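Local coordinates for protein Zn-dependent hydrolase, glyoxylase (PDB 6T5K) that probably hydrolyses beta-lactams, carbapenems among them, to substituted beta-amino acids by means of two bound zinc ions, at residues A[69-74]-A[97-102]; A[41-46]-A[53-58]; A[161-166]-A[180-185]. One frame throughout, in Å; residues are numbered along the deposited sequence.

Contact 1 (A[69-74]-A[97-102]); sequences VFDTPS and VATHFH. With ZN (zinc ion), chain G.
D71 and T99 meet just past the F70-V97 bridge of two parallel strands, and one carboxylate oxygen does most of the work. D71 OD1 accepts from T99 N at 3.0 Å, nearly in line with its own C-O bond, and from T99 OG1 at 2.8 Å on its syn side, 16° out of the carboxylate plane. T99 chi1 of 63° sets OG1 between its own backbone N and carbonyl carbon, where it and T99 N converge on the same acceptor. The two grips hold the carboxylate within the buried interior. Just upstream the strands are joined by backbone bonds. D71 N gives a nearly straight bond to V97 O (2.7 Å), and V97 N bonds to V69 O (2.8 Å). F70 and V97 lie side by side: V97 CG2 sits over the rim of one ring face, V97 CB is 3.8 Å from F70 CD2, and T99 CG2 comes to the ring edge in its plane. Beyond these residues the segments part company. T72 to S74 turn off toward helix 76-88, while H100 and H102, the latter partly exposed, lead into the active site. There H100 NE2 (2.1 Å) and H102 ND1 (2.0 Å) bind a zinc ion that H163 and water 1 complete. This is a beta-alpha-beta crossover of the metallo-beta-lactamase fold, opening at its strand end into the HxHxD motif that D104 finishes.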
# COMPACT_ATOMS: atom_id res chain seq x y z
N VAL A 69 0.23 -6.88 5.72
CA VAL A 69 1.10 -5.95 5.02
C VAL A 69 0.49 -5.58 3.67
O VAL A 69 0.02 -6.45 2.93
CB VAL A 69 2.50 -6.55 4.84
CG1 VAL A 69 3.40 -5.61 4.06
CG2 VAL A 69 3.11 -6.90 6.19
N PHE A 70 0.52 -4.29 3.35
CA PHE A 70 0.14 -3.77 2.05
C PHE A 70 1.40 -3.30 1.36
O PHE A 70 2.07 -2.39 1.86
CB PHE A 70 -0.84 -2.60 2.18
CG PHE A 70 -2.23 -3.03 2.53
CD1 PHE A 70 -2.54 -3.40 3.82
CD2 PHE A 70 -3.22 -3.12 1.54
CE1 PHE A 70 -3.80 -3.83 4.13
CE2 PHE A 70 -4.46 -3.57 1.86
CZ PHE A 70 -4.76 -3.89 3.17
N ASP A 71 1.69 -3.93 0.22
CA ASP A 71 2.86 -3.72 -0.62
C ASP A 71 4.13 -4.28 0.01
O ASP A 71 4.34 -4.20 1.23
CB ASP A 71 3.08 -2.26 -1.01
CG ASP A 71 2.11 -1.78 -2.07
OD1 ASP A 71 1.19 -2.53 -2.46
OD2 ASP A 71 2.26 -0.61 -2.49
N THR A 72 4.95 -4.85 -0.82
CA THR A 72 6.30 -5.17 -0.41
C THR A 72 7.22 -4.00 -0.76
O THR A 72 6.91 -3.23 -1.68
CB THR A 72 6.83 -6.41 -1.13
OG1 THR A 72 7.00 -6.15 -2.53
CG2 THR A 72 5.88 -7.57 -0.97
N PRO A 73 8.33 -3.84 -0.05
CA PRO A 73 9.44 -3.09 -0.63
C PRO A 73 9.80 -3.62 -2.01
O PRO A 73 9.42 -4.74 -2.37
CB PRO A 73 10.57 -3.30 0.39
CG PRO A 73 9.85 -3.59 1.70
CD PRO A 73 8.63 -4.39 1.28
N SER A 74 10.52 -2.84 -2.82
CA SER A 74 10.81 -3.27 -4.19
C SER A 74 11.69 -4.50 -4.24
O SER A 74 11.60 -5.30 -5.19
CB SER A 74 11.53 -2.15 -4.95
OG SER A 74 10.64 -1.08 -5.24
N VAL A 97 -0.73 -7.95 0.71
CA VAL A 97 -1.56 -7.48 -0.39
C VAL A 97 -0.69 -6.66 -1.33
O VAL A 97 -0.03 -5.71 -0.90
CB VAL A 97 -2.72 -6.60 0.11
CG1 VAL A 97 -3.56 -6.10 -1.04
CG2 VAL A 97 -3.58 -7.37 1.11
N ALA A 98 -0.72 -6.99 -2.62
CA ALA A 98 -0.04 -6.19 -3.64
C ALA A 98 -1.08 -5.25 -4.24
O ALA A 98 -2.06 -5.73 -4.83
CB ALA A 98 0.53 -7.06 -4.75
N THR A 99 -0.91 -3.95 -4.06
CA THR A 99 -1.97 -3.03 -4.45
C THR A 99 -1.99 -2.69 -5.94
O THR A 99 -2.95 -2.04 -6.39
CB THR A 99 -1.99 -1.77 -3.57
OG1 THR A 99 -0.79 -1.02 -3.70
CG2 THR A 99 -2.27 -2.13 -2.11
N HIS A 100 -0.97 -3.05 -6.70
CA HIS A 100 -1.04 -3.14 -8.16
C HIS A 100 0.15 -3.97 -8.61
O HIS A 100 0.92 -4.48 -7.79
CB HIS A 100 -1.17 -1.80 -8.91
CG HIS A 100 -0.03 -0.85 -8.73
ND1 HIS A 100 0.09 -0.02 -7.64
CD2 HIS A 100 1.01 -0.54 -9.54
CE1 HIS A 100 1.18 0.72 -7.76
NE2 HIS A 100 1.75 0.43 -8.91
N PHE A 101 0.28 -4.15 -9.91
CA PHE A 101 1.25 -5.12 -10.43
C PHE A 101 2.70 -4.64 -10.48
O PHE A 101 3.57 -5.44 -10.82
CB PHE A 101 0.82 -5.62 -11.81
CG PHE A 101 1.10 -4.66 -12.94
CD1 PHE A 101 0.17 -3.69 -13.29
CD2 PHE A 101 2.28 -4.76 -13.68
CE1 PHE A 101 0.41 -2.82 -14.34
CE2 PHE A 101 2.52 -3.90 -14.76
CZ PHE A 101 1.59 -2.92 -15.07
N HIS A 102 2.99 -3.38 -10.17
CA HIS A 102 4.35 -2.88 -10.30
C HIS A 102 5.27 -3.41 -9.19
O HIS A 102 4.83 -3.91 -8.16
CB HIS A 102 4.37 -1.36 -10.26
CG HIS A 102 3.86 -0.70 -11.50
ND1 HIS A 102 3.42 0.61 -11.51
CD2 HIS A 102 3.74 -1.15 -12.77
CE1 HIS A 102 3.06 0.93 -12.73
NE2 HIS A 102 3.24 -0.11 -13.52
ZN ZN G . 3.04 1.73 -9.85
O HOH W 1 4.58 2.29 -8.88

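Contact 2 (A[41-46]-A[53-58]); sequences VHVSFL and KVACNG
The H42 imidazole lies flat against G58: G58 CA stands over one ring face, toward the rim, 3.6 Å from the ring centroid in a CH-pi contact. A chi1 of 66° folds the ring back over the strand pair, and G58, without a side chain, lets it settle on the backbone. H42 ND1 hydrogen-bonds water 2 at 2.9 Å, while NE2 makes weak hydrogen bonds to F70 O and D71 O. The F45 ring is approached obliquely by A55 CB, 4.0 Å from F45 CE2. The N57 amide turns OD1 toward V43 CG2 (3.5 Å), whereas its ND2 bonds to P221 O and G224 O. The backbone beneath is an antiparallel hairpin. H42–G58 and S44–C56 are hydrogen-bonded pairs, with C56 N giving to S44 O at 2.7 Å; L46–V54 is another, its bonds so short that their exact lengths are doubtful. V43–N57 and F45–A55 are non-hydrogen-bonded pairs. On the face of S44, C56 SG packs on L46 CB at 4.0 Å. Water 2 fastens this face too, bonding S44 OG and donating to C56 O (2.8 Å). The chemistry implies a second-shell role: A55 O takes a hydrogen bond from ND1 of the zinc ligand H223, and C56 packs on H223, so the hairpin probably helps orient that imidazole.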
# COMPACT_ATOMS: atom_id res chain seq x y z
N VAL A 41 3.60 2.88 8.51
CA VAL A 41 4.09 3.02 7.14
C VAL A 41 5.47 2.39 7.06
O VAL A 41 6.33 2.64 7.92
CB VAL A 41 4.13 4.50 6.71
CG1 VAL A 41 4.63 4.62 5.30
CG2 VAL A 41 2.76 5.15 6.88
N HIS A 42 5.68 1.51 6.08
CA HIS A 42 7.03 1.04 5.78
C HIS A 42 7.54 1.80 4.56
O HIS A 42 6.83 1.95 3.57
CB HIS A 42 7.12 -0.47 5.65
CG HIS A 42 6.39 -1.10 4.50
ND1 HIS A 42 6.96 -1.21 3.25
CD2 HIS A 42 5.25 -1.81 4.46
CE1 HIS A 42 6.18 -1.94 2.48
NE2 HIS A 42 5.11 -2.29 3.19
N VAL A 43 8.78 2.28 4.65
CA VAL A 43 9.36 3.15 3.64
C VAL A 43 10.66 2.52 3.16
O VAL A 43 11.55 2.26 3.97
CB VAL A 43 9.62 4.57 4.17
CG1 VAL A 43 10.12 5.47 3.04
CG2 VAL A 43 8.36 5.17 4.78
N SER A 44 10.75 2.30 1.86
CA SER A 44 11.96 1.82 1.20
C SER A 44 12.29 2.75 0.03
O SER A 44 11.48 3.60 -0.35
CB SER A 44 11.78 0.37 0.73
OG SER A 44 10.61 0.21 -0.05
N PHE A 45 13.49 2.64 -0.52
CA PHE A 45 13.98 3.69 -1.40
C PHE A 45 14.39 3.11 -2.74
O PHE A 45 15.01 2.05 -2.80
CB PHE A 45 15.12 4.45 -0.73
CG PHE A 45 14.73 5.06 0.58
CD1 PHE A 45 14.85 4.35 1.76
CD2 PHE A 45 14.20 6.33 0.62
CE1 PHE A 45 14.47 4.90 2.97
CE2 PHE A 45 13.83 6.90 1.83
CZ PHE A 45 13.96 6.18 3.00
N LEU A 46 14.03 3.84 -3.79
CA LEU A 46 14.21 3.40 -5.17
C LEU A 46 14.94 4.49 -5.92
O LEU A 46 14.46 5.63 -5.99
CB LEU A 46 12.83 3.16 -5.80
CG LEU A 46 12.76 2.44 -7.15
CD1 LEU A 46 13.57 1.16 -7.08
CD2 LEU A 46 11.31 2.18 -7.52
N LYS A 53 15.94 9.78 -6.38
CA LYS A 53 15.79 8.76 -5.35
C LYS A 53 14.40 8.86 -4.75
O LYS A 53 14.02 9.92 -4.21
CB LYS A 53 16.85 8.84 -4.25
CG LYS A 53 16.66 7.73 -3.21
CD LYS A 53 17.94 7.37 -2.48
CE LYS A 53 18.15 8.28 -1.29
NZ LYS A 53 18.74 7.58 -0.11
N VAL A 54 13.67 7.73 -4.78
CA VAL A 54 12.23 7.71 -4.61
C VAL A 54 11.90 6.90 -3.39
O VAL A 54 12.29 5.73 -3.32
CB VAL A 54 11.56 7.12 -5.86
CG1 VAL A 54 10.06 7.13 -5.78
CG2 VAL A 54 12.05 7.83 -7.12
N ALA A 55 11.21 7.51 -2.41
CA ALA A 55 10.68 6.73 -1.31
C ALA A 55 9.42 6.02 -1.77
O ALA A 55 8.59 6.61 -2.47
CB ALA A 55 10.42 7.65 -0.14
N CYS A 56 9.29 4.75 -1.39
CA CYS A 56 8.11 3.94 -1.69
C CYS A 56 7.48 3.54 -0.37
O CYS A 56 8.18 3.06 0.54
CB CYS A 56 8.47 2.69 -2.47
SG CYS A 56 9.26 3.02 -4.06
N ASN A 57 6.18 3.74 -0.25
CA ASN A 57 5.46 3.43 0.97
C ASN A 57 4.64 2.16 0.84
O ASN A 57 4.06 1.88 -0.21
CB ASN A 57 4.48 4.55 1.32
CG ASN A 57 5.15 5.87 1.55
OD1 ASN A 57 6.32 5.94 1.98
ND2 ASN A 57 4.42 6.93 1.26
N GLY A 58 4.58 1.39 1.92
CA GLY A 58 3.51 0.45 2.15
C GLY A 58 2.96 0.66 3.55
O GLY A 58 3.38 1.56 4.28
O HOH W 2 8.18 0.28 1.14

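Contact 3 (A[161-166]-A[180-185]); sequences EGHTQD and GGCLIK. With ZN (zinc ion), chain G; ZN (zinc ion), chain H; EDO (1,2-ethanediol), chain B.
C182 lies over a face of the H163 ring. Its CB sits almost over the middle of the ring, 3.4 Å from the H163 centroid and 14° off the normal, a close CH-pi contact. C182 SG reaches the same ring only obliquely, because chi1 of -55° turns the sulfur past the imidazole toward a metal. Metal bonds form the second group. H163 NE2 binds one zinc ion at 2.0 Å, together with H100 and H102. C182 SG binds the other zinc at 2.1 Å, together with D104 and H223. Water 1 bridges the two metals, 1.9 Å from the zinc of H163, and water 4 is a further ligand of the zinc of C182. The ring contact thus presses a ligand of one zinc against a ligand of the other, which probably limits how far each can tilt. Polar contact between the segments runs through solvent: water 3, in the plane of the H163 ring, accepts from H163 ND1 at 2.8 Å and from K185 NZ at 2.8 Å. With NE2 on the metal, this bond helps fix the ring's rotation, ND1 acting as the donor. Apolar packing is slight, L183 CD1 resting on G162 CA at 3.7 Å. Some backbone bonds close within each segment: G162 N gives to T164 O, and I184 N gives to G181 O within a type I turn that overlaps the type II' turn from G180 to L183. At the far end E161 OE1 receives a hydrogen bond from an ethanediol molecule, probably from the crystallisation liquor. Around the contact, W202 of helix 201-212 touches H163 and bonds to L183 O, I209 of that helix packs on L183, and helix 230-239 takes I184 and K185, while G180, near the end of strand 177-181, is bonded to I220 of strand 218-221.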
# COMPACT_ATOMS: atom_id res chain seq x y z
N GLU A 161 -9.79 2.41 -12.37
CA GLU A 161 -8.44 2.61 -12.88
C GLU A 161 -7.88 3.99 -12.47
O GLU A 161 -8.60 4.94 -12.19
CB GLU A 161 -8.44 2.47 -14.39
CG GLU A 161 -9.04 1.16 -14.89
CD GLU A 161 -8.64 0.81 -16.32
OE1 GLU A 161 -7.90 1.60 -16.97
OE2 GLU A 161 -9.07 -0.28 -16.79
N GLY A 162 -6.55 4.08 -12.47
CA GLY A 162 -5.90 5.34 -12.21
C GLY A 162 -4.42 5.26 -12.52
O GLY A 162 -4.01 5.30 -13.68
N HIS A 163 -3.63 5.13 -11.48
CA HIS A 163 -2.20 4.92 -11.65
C HIS A 163 -1.93 3.70 -12.52
O HIS A 163 -1.04 3.72 -13.39
CB HIS A 163 -1.56 4.72 -10.28
CG HIS A 163 -0.14 4.29 -10.35
ND1 HIS A 163 0.89 5.11 -10.77
CD2 HIS A 163 0.42 3.09 -10.07
CE1 HIS A 163 2.03 4.44 -10.73
NE2 HIS A 163 1.77 3.22 -10.31
N THR A 164 -2.70 2.64 -12.33
CA THR A 164 -2.73 1.51 -13.24
C THR A 164 -4.18 1.05 -13.39
O THR A 164 -5.09 1.53 -12.70
CB THR A 164 -1.90 0.31 -12.75
OG1 THR A 164 -2.37 -0.07 -11.45
CG2 THR A 164 -0.42 0.65 -12.71
N GLN A 165 -4.41 0.10 -14.30
CA GLN A 165 -5.77 -0.41 -14.47
C GLN A 165 -6.24 -1.23 -13.29
O GLN A 165 -7.46 -1.32 -13.06
CB GLN A 165 -5.90 -1.25 -15.73
CG GLN A 165 -4.98 -2.47 -15.80
CD GLN A 165 -5.31 -3.37 -16.93
OE1 GLN A 165 -4.62 -3.40 -17.94
NE2 GLN A 165 -6.37 -4.10 -16.79
N ASP A 166 -5.32 -1.82 -12.52
CA ASP A 166 -5.62 -2.81 -11.50
C ASP A 166 -5.47 -2.28 -10.07
O ASP A 166 -5.60 -3.07 -9.13
CB ASP A 166 -4.70 -4.02 -11.67
CG ASP A 166 -3.21 -3.65 -11.54
OD1 ASP A 166 -2.79 -2.60 -12.06
OD2 ASP A 166 -2.47 -4.46 -10.92
N GLY A 180 -3.63 4.42 0.12
CA GLY A 180 -4.02 4.73 -1.24
C GLY A 180 -3.12 4.13 -2.29
O GLY A 180 -3.53 4.00 -3.44
N GLY A 181 -1.92 3.72 -1.90
CA GLY A 181 -0.96 3.24 -2.88
C GLY A 181 -0.70 4.32 -3.92
O GLY A 181 -0.95 5.51 -3.68
N CYS A 182 -0.23 3.88 -5.10
CA CYS A 182 0.24 4.87 -6.06
C CYS A 182 -0.89 5.59 -6.77
O CYS A 182 -0.62 6.52 -7.53
CB CYS A 182 1.21 4.27 -7.03
SG CYS A 182 2.57 3.48 -6.15
N LEU A 183 -2.13 5.16 -6.53
CA LEU A 183 -3.31 5.88 -7.01
C LEU A 183 -3.47 7.21 -6.31
O LEU A 183 -4.11 8.11 -6.86
CB LEU A 183 -4.54 5.01 -6.72
CG LEU A 183 -5.94 5.46 -7.06
CD1 LEU A 183 -6.10 5.62 -8.54
CD2 LEU A 183 -6.89 4.42 -6.47
N ILE A 184 -2.95 7.34 -5.08
CA ILE A 184 -3.07 8.58 -4.32
C ILE A 184 -1.70 9.24 -4.24
O ILE A 184 -0.71 8.58 -3.89
CB ILE A 184 -3.66 8.34 -2.92
CG1 ILE A 184 -5.04 7.66 -3.03
CG2 ILE A 184 -3.69 9.67 -2.13
CD1 ILE A 184 -6.03 8.40 -3.90
N LYS A 185 -1.66 10.53 -4.57
CA LYS A 185 -0.45 11.35 -4.50
C LYS A 185 -0.34 12.08 -3.17
O LYS A 185 -1.34 12.46 -2.56
CB LYS A 185 -0.42 12.38 -5.62
CG LYS A 185 -0.49 11.76 -6.99
CD LYS A 185 0.63 10.77 -7.21
CE LYS A 185 0.69 10.33 -8.69
NZ LYS A 185 1.77 9.40 -8.96
ZN ZN G . 3.04 1.73 -9.85
ZN ZN H . 4.36 3.62 -7.24
C1 EDO B . -4.59 1.78 -18.13
O1 EDO B . -5.84 1.92 -18.79
C2 EDO B . -3.47 1.69 -19.13
O2 EDO B . -3.82 0.69 -20.09
O HOH W 3 1.71 7.79 -11.19
O HOH W 1 4.58 2.29 -8.88
O HOH W 4 3.83 5.49 -8.46

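From the N terminus, contact 2 comes first, closing the hairpin of strands 39-48 and 54-63. Strand 54-63 leads straight to its sheet neighbour 66-70, where contact 1 opens; the chain then runs through helix 76-88 and contact 1 closes at 97-102. Contact 3 follows much later, joining the loop before strand 169-172 to the end of strand 177-181 in the second sheet. The three lie in series, with no nesting or crossing. Contacts 1 and 2 touch through H42 against D71 and S44 against P73. Contacts 1 and 3 share a zinc ion and water 1, tying the two sheets together at the metal centre, while contacts 2 and 3 remain about 6 Å apart at their nearest atoms.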